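Local coordinates for protein UDP-glucose 4-epimerase (Campylobacter jejuni subsp. jejuni serotype O:2, PDB 7K3P) that interconverts UDP-glucose and UDP-galactose as an NAD-dependent 4-epimerase, and probably also acts on the corresponding N-acetylated sugars, at residues 103-115 with 159-171. The protein carries 2 engineered substitutions. Sequence-based numbering, arbitrary orientation.
With NAD (nicotinamide-adenine-dinucleotide), chain C.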
loop_
_atom_site.group_PDB
_atom_site.type_symbol
_atom_site.label_atom_id
_atom_site.label_comp_id
_atom_site.label_asym_id
_atom_site.label_seq_id
_atom_site.Cartn_x
_atom_site.Cartn_y
_atom_site.Cartn_z
ATOM N N SER A 103 -0.492 -9.860 12.662
ATOM C CA SER A 103 0.088 -9.138 11.521
ATOM C C SER A 103 1.560 -8.815 11.751
ATOM O O SER A 103 2.349 -8.750 10.800
ATOM C CB SER A 103 -0.690 -7.849 11.213
ATOM O OG SER A 103 -0.416 -6.821 12.160
ATOM N N MET A 104 1.924 -8.606 13.015
ATOM C CA MET A 104 3.319 -8.372 13.377
ATOM C C MET A 104 4.152 -9.612 13.103
ATOM O O MET A 104 5.295 -9.517 12.651
ATOM C CB MET A 104 3.428 -7.946 14.847
ATOM C CG MET A 104 2.782 -6.589 15.124
ATOM S SD MET A 104 2.541 -6.154 16.875
ATOM C CE MET A 104 4.238 -5.973 17.431
ATOM N N GLN A 105 3.567 -10.784 13.341
ATOM C CA GLN A 105 4.278 -12.037 13.098
ATOM C C GLN A 105 4.230 -12.497 11.643
ATOM O O GLN A 105 5.159 -13.143 11.166
ATOM C CB GLN A 105 3.755 -13.143 14.018
ATOM C CG GLN A 105 4.333 -13.050 15.423
ATOM C CD GLN A 105 3.480 -13.757 16.456
ATOM O OE1 GLN A 105 2.381 -14.236 16.155
ATOM N NE2 GLN A 105 3.983 -13.825 17.686
ATOM N N ASN A 106 3.151 -12.153 10.942
ATOM C CA ASN A 106 2.936 -12.655 9.595
ATOM C C ASN A 106 2.423 -11.520 8.718
ATOM O O ASN A 106 1.269 -11.533 8.291
ATOM C CB ASN A 106 1.912 -13.805 9.639
ATOM C CG ASN A 106 1.795 -14.551 8.320
ATOM O OD1 ASN A 106 2.347 -14.136 7.295
ATOM N ND2 ASN A 106 1.068 -15.666 8.342
ATOM N N PRO A 107 3.278 -10.524 8.457
ATOM C CA PRO A 107 2.823 -9.361 7.689
ATOM C C PRO A 107 2.318 -9.722 6.298
ATOM O O PRO A 107 1.354 -9.100 5.860
ATOM C CB PRO A 107 4.080 -8.474 7.590
ATOM C CG PRO A 107 5.256 -9.416 7.921
ATOM C CD PRO A 107 4.666 -10.368 8.930
ATOM N N LEU A 108 2.939 -10.681 5.610
ATOM C CA LEU A 108 2.543 -10.947 4.226
ATOM C C LEU A 108 1.103 -11.481 4.113
ATOM O O LEU A 108 0.408 -11.224 3.123
ATOM C CB LEU A 108 3.578 -11.824 3.493
ATOM C CG LEU A 108 4.731 -11.060 2.804
ATOM C CD1 LEU A 108 4.173 -10.143 1.727
ATOM C CD2 LEU A 108 5.593 -10.245 3.776
ATOM N N LYS A 109 0.638 -12.185 5.138
ATOM C CA LYS A 109 -0.756 -12.634 5.162
ATOM C C LYS A 109 -1.709 -11.432 5.159
ATOM O O LYS A 109 -2.773 -11.455 4.523
ATOM C CB LYS A 109 -1.011 -13.511 6.398
ATOM C CG LYS A 109 -2.480 -13.774 6.697
ATOM C CD LYS A 109 -2.659 -14.752 7.875
ATOM C CE LYS A 109 -4.133 -15.061 8.109
ATOM N NZ LYS A 109 -4.373 -16.053 9.211
ATOM N N TYR A 110 -1.320 -10.381 5.869
ATOM C CA TYR A 110 -2.147 -9.179 5.963
ATOM C C TYR A 110 -2.119 -8.366 4.668
ATOM O O TYR A 110 -3.165 -7.987 4.146
ATOM C CB TYR A 110 -1.797 -8.374 7.229
ATOM C CG TYR A 110 -2.481 -9.032 8.399
ATOM C CD1 TYR A 110 -2.075 -10.287 8.848
ATOM C CD2 TYR A 110 -3.598 -8.455 8.988
ATOM C CE1 TYR A 110 -2.744 -10.928 9.877
ATOM C CE2 TYR A 110 -4.261 -9.082 10.015
ATOM C CZ TYR A 110 -3.834 -10.316 10.456
ATOM O OH TYR A 110 -4.516 -10.938 11.473
ATOM N N TYR A 111 -0.934 -8.145 4.115
ATOM C CA TYR A 111 -0.853 -7.474 2.830
ATOM C C TYR A 111 -1.542 -8.239 1.692
ATOM O O TYR A 111 -2.077 -7.615 0.774
ATOM C CB TYR A 111 0.598 -7.149 2.471
ATOM C CG TYR A 111 1.188 -6.074 3.359
ATOM C CD1 TYR A 111 0.669 -4.772 3.349
ATOM C CD2 TYR A 111 2.255 -6.353 4.208
ATOM C CE1 TYR A 111 1.205 -3.773 4.164
ATOM C CE2 TYR A 111 2.808 -5.355 5.039
ATOM C CZ TYR A 111 2.275 -4.080 5.011
ATOM O OH TYR A 111 2.811 -3.102 5.809
ATOM N N MET A 112 -1.511 -9.573 1.738
ATOM C CA MET A 112 -2.188 -10.389 0.726
ATOM C C MET A 112 -3.704 -10.372 0.920
ATOM O O MET A 112 -4.440 -10.077 -0.009
ATOM C CB MET A 112 -1.681 -11.841 0.735
ATOM C CG MET A 112 -0.249 -11.991 0.227
ATOM S SD MET A 112 -0.005 -11.494 -1.496
ATOM C CE MET A 112 -0.811 -12.843 -2.358
ATOM N N ASN A 113 -4.169 -10.690 2.122
ATOM C CA ASN A 113 -5.600 -10.877 2.313
ATOM C C ASN A 113 -6.349 -9.547 2.411
ATOM O O ASN A 113 -7.523 -9.444 2.042
ATOM C CB ASN A 113 -5.889 -11.744 3.535
ATOM C CG ASN A 113 -7.287 -12.353 3.489
ATOM O OD1 ASN A 113 -7.726 -12.851 2.443
ATOM N ND2 ASN A 113 -7.999 -12.299 4.611
ATOM N N ASN A 114 -5.657 -8.521 2.882
ATOM C CA ASN A 114 -6.265 -7.201 2.961
ATOM C C ASN A 114 -5.954 -6.348 1.728
ATOM O O ASN A 114 -6.792 -6.210 0.844
ATOM C CB ASN A 114 -5.850 -6.520 4.270
ATOM C CG ASN A 114 -6.328 -7.284 5.491
ATOM O OD1 ASN A 114 -7.050 -8.284 5.373
ATOM N ND2 ASN A 114 -5.945 -6.815 6.676
ATOM N N THR A 115 -4.740 -5.819 1.642
ATOM C CA THR A 115 -4.387 -4.881 0.574
ATOM C C THR A 115 -4.496 -5.447 -0.849
ATOM O O THR A 115 -5.038 -4.800 -1.755
ATOM C CB THR A 115 -2.961 -4.365 0.780
ATOM O OG1 THR A 115 -2.795 -3.983 2.160
ATOM C CG2 THR A 115 -2.686 -3.195 -0.122
ATOM N N ILE A 159 1.273 1.744 12.932
ATOM C CA ILE A 159 2.492 1.228 13.538
ATOM C C ILE A 159 2.568 -0.296 13.466
ATOM O O ILE A 159 3.432 -0.906 14.089
ATOM C CB ILE A 159 2.620 1.664 15.013
ATOM C CG1 ILE A 159 1.450 1.115 15.833
ATOM C CG2 ILE A 159 2.672 3.179 15.111
ATOM C CD1 ILE A 159 1.566 1.389 17.336
ATOM N N ASN A 160 1.657 -0.915 12.723
ATOM C CA ASN A 160 1.750 -2.350 12.494
ATOM C C ASN A 160 1.257 -2.697 11.096
ATOM O O ASN A 160 0.641 -1.863 10.436
ATOM C CB ASN A 160 0.979 -3.125 13.560
ATOM C CG ASN A 160 -0.447 -2.650 13.694
ATOM O OD1 ASN A 160 -1.273 -2.876 12.798
ATOM N ND2 ASN A 160 -0.751 -1.981 14.814
ATOM N N PRO A 161 1.560 -3.917 10.624
ATOM C CA PRO A 161 1.198 -4.252 9.243
ATOM C C PRO A 161 -0.318 -4.288 9.030
ATOM O O PRO A 161 -0.761 -3.969 7.922
ATOM C CB PRO A 161 1.824 -5.640 9.042
ATOM C CG PRO A 161 2.981 -5.689 10.079
ATOM C CD PRO A 161 2.399 -4.954 11.260
ATOM N N TYR A 162 -1.098 -4.663 10.046
ATOM C CA TYR A 162 -2.550 -4.610 9.900
ATOM C C TYR A 162 -2.983 -3.182 9.580
ATOM O O TYR A 162 -3.692 -2.944 8.599
ATOM C CB TYR A 162 -3.267 -5.114 11.157
ATOM C CG TYR A 162 -4.767 -4.809 11.176
ATOM C CD1 TYR A 162 -5.642 -5.428 10.280
ATOM C CD2 TYR A 162 -5.302 -3.899 12.087
ATOM C CE1 TYR A 162 -7.003 -5.152 10.291
ATOM C CE2 TYR A 162 -6.664 -3.619 12.109
ATOM C CZ TYR A 162 -7.506 -4.253 11.214
ATOM O OH TYR A 162 -8.848 -3.977 11.256
ATOM N N GLY A 163 -2.546 -2.226 10.399
ATOM C CA GLY A 163 -2.896 -0.831 10.172
ATOM C C GLY A 163 -2.431 -0.306 8.821
ATOM O O GLY A 163 -3.171 0.418 8.135
ATOM N N ARG A 164 -1.202 -0.652 8.443
ATOM C CA ARG A 164 -0.667 -0.266 7.140
ATOM C C ARG A 164 -1.455 -0.889 5.995
ATOM O O ARG A 164 -1.673 -0.241 4.969
ATOM C CB ARG A 164 0.821 -0.648 7.011
ATOM C CG ARG A 164 1.758 0.258 7.800
ATOM C CD ARG A 164 3.223 -0.048 7.559
ATOM N NE ARG A 164 3.711 -1.112 8.429
ATOM C CZ ARG A 164 4.111 -0.921 9.687
ATOM N NH1 ARG A 164 4.062 0.296 10.209
ATOM N NH2 ARG A 164 4.552 -1.942 10.427
ATOM N N SER A 165 -1.860 -2.150 6.159
ATOM C CA SER A 165 -2.544 -2.866 5.078
ATOM C C SER A 165 -3.897 -2.224 4.776
ATOM O O SER A 165 -4.356 -2.230 3.635
ATOM C CB SER A 165 -2.718 -4.363 5.405
ATOM O OG SER A 165 -3.731 -4.600 6.365
ATOM N N LYS A 166 -4.531 -1.677 5.808
ATOM C CA LYS A 166 -5.812 -0.993 5.655
ATOM C C LYS A 166 -5.641 0.403 5.064
ATOM O O LYS A 166 -6.407 0.812 4.189
ATOM C CB LYS A 166 -6.539 -0.948 7.002
ATOM C CG LYS A 166 -7.098 -2.309 7.430
ATOM C CD LYS A 166 -8.303 -2.698 6.551
ATOM C CE LYS A 166 -9.127 -3.772 7.218
ATOM N NZ LYS A 166 -10.347 -4.086 6.410
ATOM N N LEU A 167 -4.623 1.128 5.522
ATOM C CA LEU A 167 -4.338 2.471 5.009
ATOM C C LEU A 167 -3.991 2.429 3.524
ATOM O O LEU A 167 -4.384 3.309 2.751
ATOM C CB LEU A 167 -3.147 3.073 5.765
ATOM C CG LEU A 167 -2.687 4.438 5.244
ATOM C CD1 LEU A 167 -3.862 5.414 5.255
ATOM C CD2 LEU A 167 -1.515 4.971 6.088
ATOM N N MET A 168 -3.222 1.419 3.124
ATOM C CA MET A 168 -2.917 1.248 1.716
ATOM C C MET A 168 -4.194 1.104 0.883
ATOM O O MET A 168 -4.306 1.705 -0.188
ATOM C CB MET A 168 -2.006 0.043 1.515
ATOM C CG MET A 168 -0.572 0.261 2.023
ATOM S SD MET A 168 0.414 -1.224 1.725
ATOM C CE MET A 168 1.940 -0.751 2.550
ATOM N N SER A 169 -5.156 0.319 1.365
ATOM C CA SER A 169 -6.422 0.187 0.630
ATOM C C SER A 169 -7.189 1.510 0.586
ATOM O O SER A 169 -7.791 1.838 -0.439
ATOM C CB SER A 169 -7.305 -0.944 1.167
ATOM O OG SER A 169 -6.752 -2.204 0.836
ATOM N N GLU A 170 -7.151 2.276 1.679
ATOM C CA GLU A 170 -7.759 3.616 1.677
ATOM C C GLU A 170 -7.168 4.466 0.568
ATOM O O GLU A 170 -7.888 5.195 -0.119
ATOM C CB GLU A 170 -7.531 4.347 3.012
ATOM C CG GLU A 170 -8.359 3.844 4.179
ATOM C CD GLU A 170 -8.403 4.859 5.342
ATOM O OE1 GLU A 170 -8.203 6.064 5.080
ATOM O OE2 GLU A 170 -8.651 4.453 6.500
ATOM N N GLU A 171 -5.848 4.390 0.412
ATOM C CA GLU A 171 -5.160 5.239 -0.553
ATOM C C GLU A 171 -5.475 4.826 -1.985
ATOM O O GLU A 171 -5.545 5.681 -2.891
ATOM C CB GLU A 171 -3.647 5.255 -0.298
ATOM C CG GLU A 171 -3.301 5.834 1.086
ATOM C CD GLU A 171 -1.802 5.924 1.343
ATOM O OE1 GLU A 171 -1.023 5.361 0.546
ATOM O OE2 GLU A 171 -1.405 6.571 2.346
HETATM P PA NAD C . -14.555 -11.286 10.801
HETATM O O1A NAD C . -13.353 -12.198 10.745
HETATM O O2A NAD C . -15.624 -11.864 11.683
HETATM O O5B NAD C . -15.188 -11.098 9.367
HETATM C C5B NAD C . -14.363 -11.287 8.254
HETATM C C4B NAD C . -15.079 -12.093 7.244
HETATM O O4B NAD C . -14.465 -12.020 5.989
HETATM C C3B NAD C . -15.130 -13.597 7.658
HETATM O O3B NAD C . -16.462 -14.237 7.683
HETATM C C2B NAD C . -14.064 -14.248 6.743
HETATM O O2B NAD C . -14.318 -15.557 6.462
HETATM C C1B NAD C . -14.183 -13.352 5.552
HETATM N N9A NAD C . -12.988 -13.393 4.694
HETATM C C8A NAD C . -11.714 -13.160 5.073
HETATM N N7A NAD C . -10.882 -13.306 4.030
HETATM C C5A NAD C . -11.593 -13.636 2.945
HETATM C C6A NAD C . -11.274 -13.918 1.607
HETATM N N6A NAD C . -9.901 -13.854 1.165
HETATM N N1A NAD C . -12.253 -14.217 0.730
HETATM C C2A NAD C . -13.544 -14.280 1.102
HETATM N N3A NAD C . -13.898 -14.029 2.406
HETATM C C4A NAD C . -12.953 -13.705 3.336
HETATM O O3 NAD C . -14.063 -9.871 11.333
HETATM P PN NAD C . -15.039 -8.720 11.791
HETATM O O1N NAD C . -16.465 -9.030 11.373
HETATM O O2N NAD C . -14.940 -8.608 13.282
HETATM O O5D NAD C . -14.550 -7.379 11.111
HETATM C C5D NAD C . -14.894 -7.151 9.764
HETATM C C4D NAD C . -14.205 -5.912 9.217
HETATM O O4D NAD C . -14.331 -4.822 10.103
HETATM C C3D NAD C . -12.738 -6.114 8.855
HETATM O O3D NAD C . -12.450 -5.427 7.704
HETATM C C2D NAD C . -11.975 -5.472 9.935
HETATM O O2D NAD C . -10.720 -5.038 9.562
HETATM C C1D NAD C . -12.955 -4.346 10.360
HETATM N N1N NAD C . -12.773 -3.841 11.799
HETATM C C2N NAD C . -13.127 -4.729 12.796
HETATM C C3N NAD C . -12.995 -4.339 14.125
HETATM C C7N NAD C . -13.377 -5.298 15.223
HETATM O O7N NAD C . -13.777 -6.427 14.982
HETATM N N7N NAD C . -13.253 -4.872 16.577
HETATM C C4N NAD C . -12.526 -3.074 14.426
HETATM C C5N NAD C . -12.177 -2.199 13.423
HETATM C C6N NAD C . -12.299 -2.576 12.079
HETATM O O HOH W 1 -6.477 -1.721 -2.200
#
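The Y111 ring fits as a knob among P161, R164, S165 and M168. M168, extended beyond CG, crosses it at about a right angle, its CE 3.5 Å from Y111 CE1 and its sulfur making an oblique Met-aromatic contact. P161 packs in turn among S103, M104, P107 and Y111, with its CG 3.9 Å from P107 CB. S165 is the third knob. With chi1 at 75°, S165 OG lies between its backbone N and carbonyl carbon, donates to Y162 O and accepts from N114 ND2 (3.1 Å), almost in the N114 amide plane. N114 OD1 is held by the backbone of S97. T115 OG1 donates to a lone pair of S165 O at 2.8 Å, and Y162 N bonds weakly to S103 OG, which is also hydrogen-bonded to V100 O. The outer face reaches the second subunit, whose D175 is hydrogen-bonded to Y111 OH and salt-bridged to R164 NE. Toward the cofactor, Y162 OH lies 2.7 Å from NAD O2D and K166 NZ 2.8 Å from NAD O3D, the Tyr-x-x-x-Lys pair of short-chain dehydrogenase/reductase enzymes, while N113 pairs with the adenine. Helix segments 107-115 and 161-171, their axes 29° apart, thus pack side by side in the Rossmann-type domain, K166 and S169 resting on strand 132-136 of its parallel sheet.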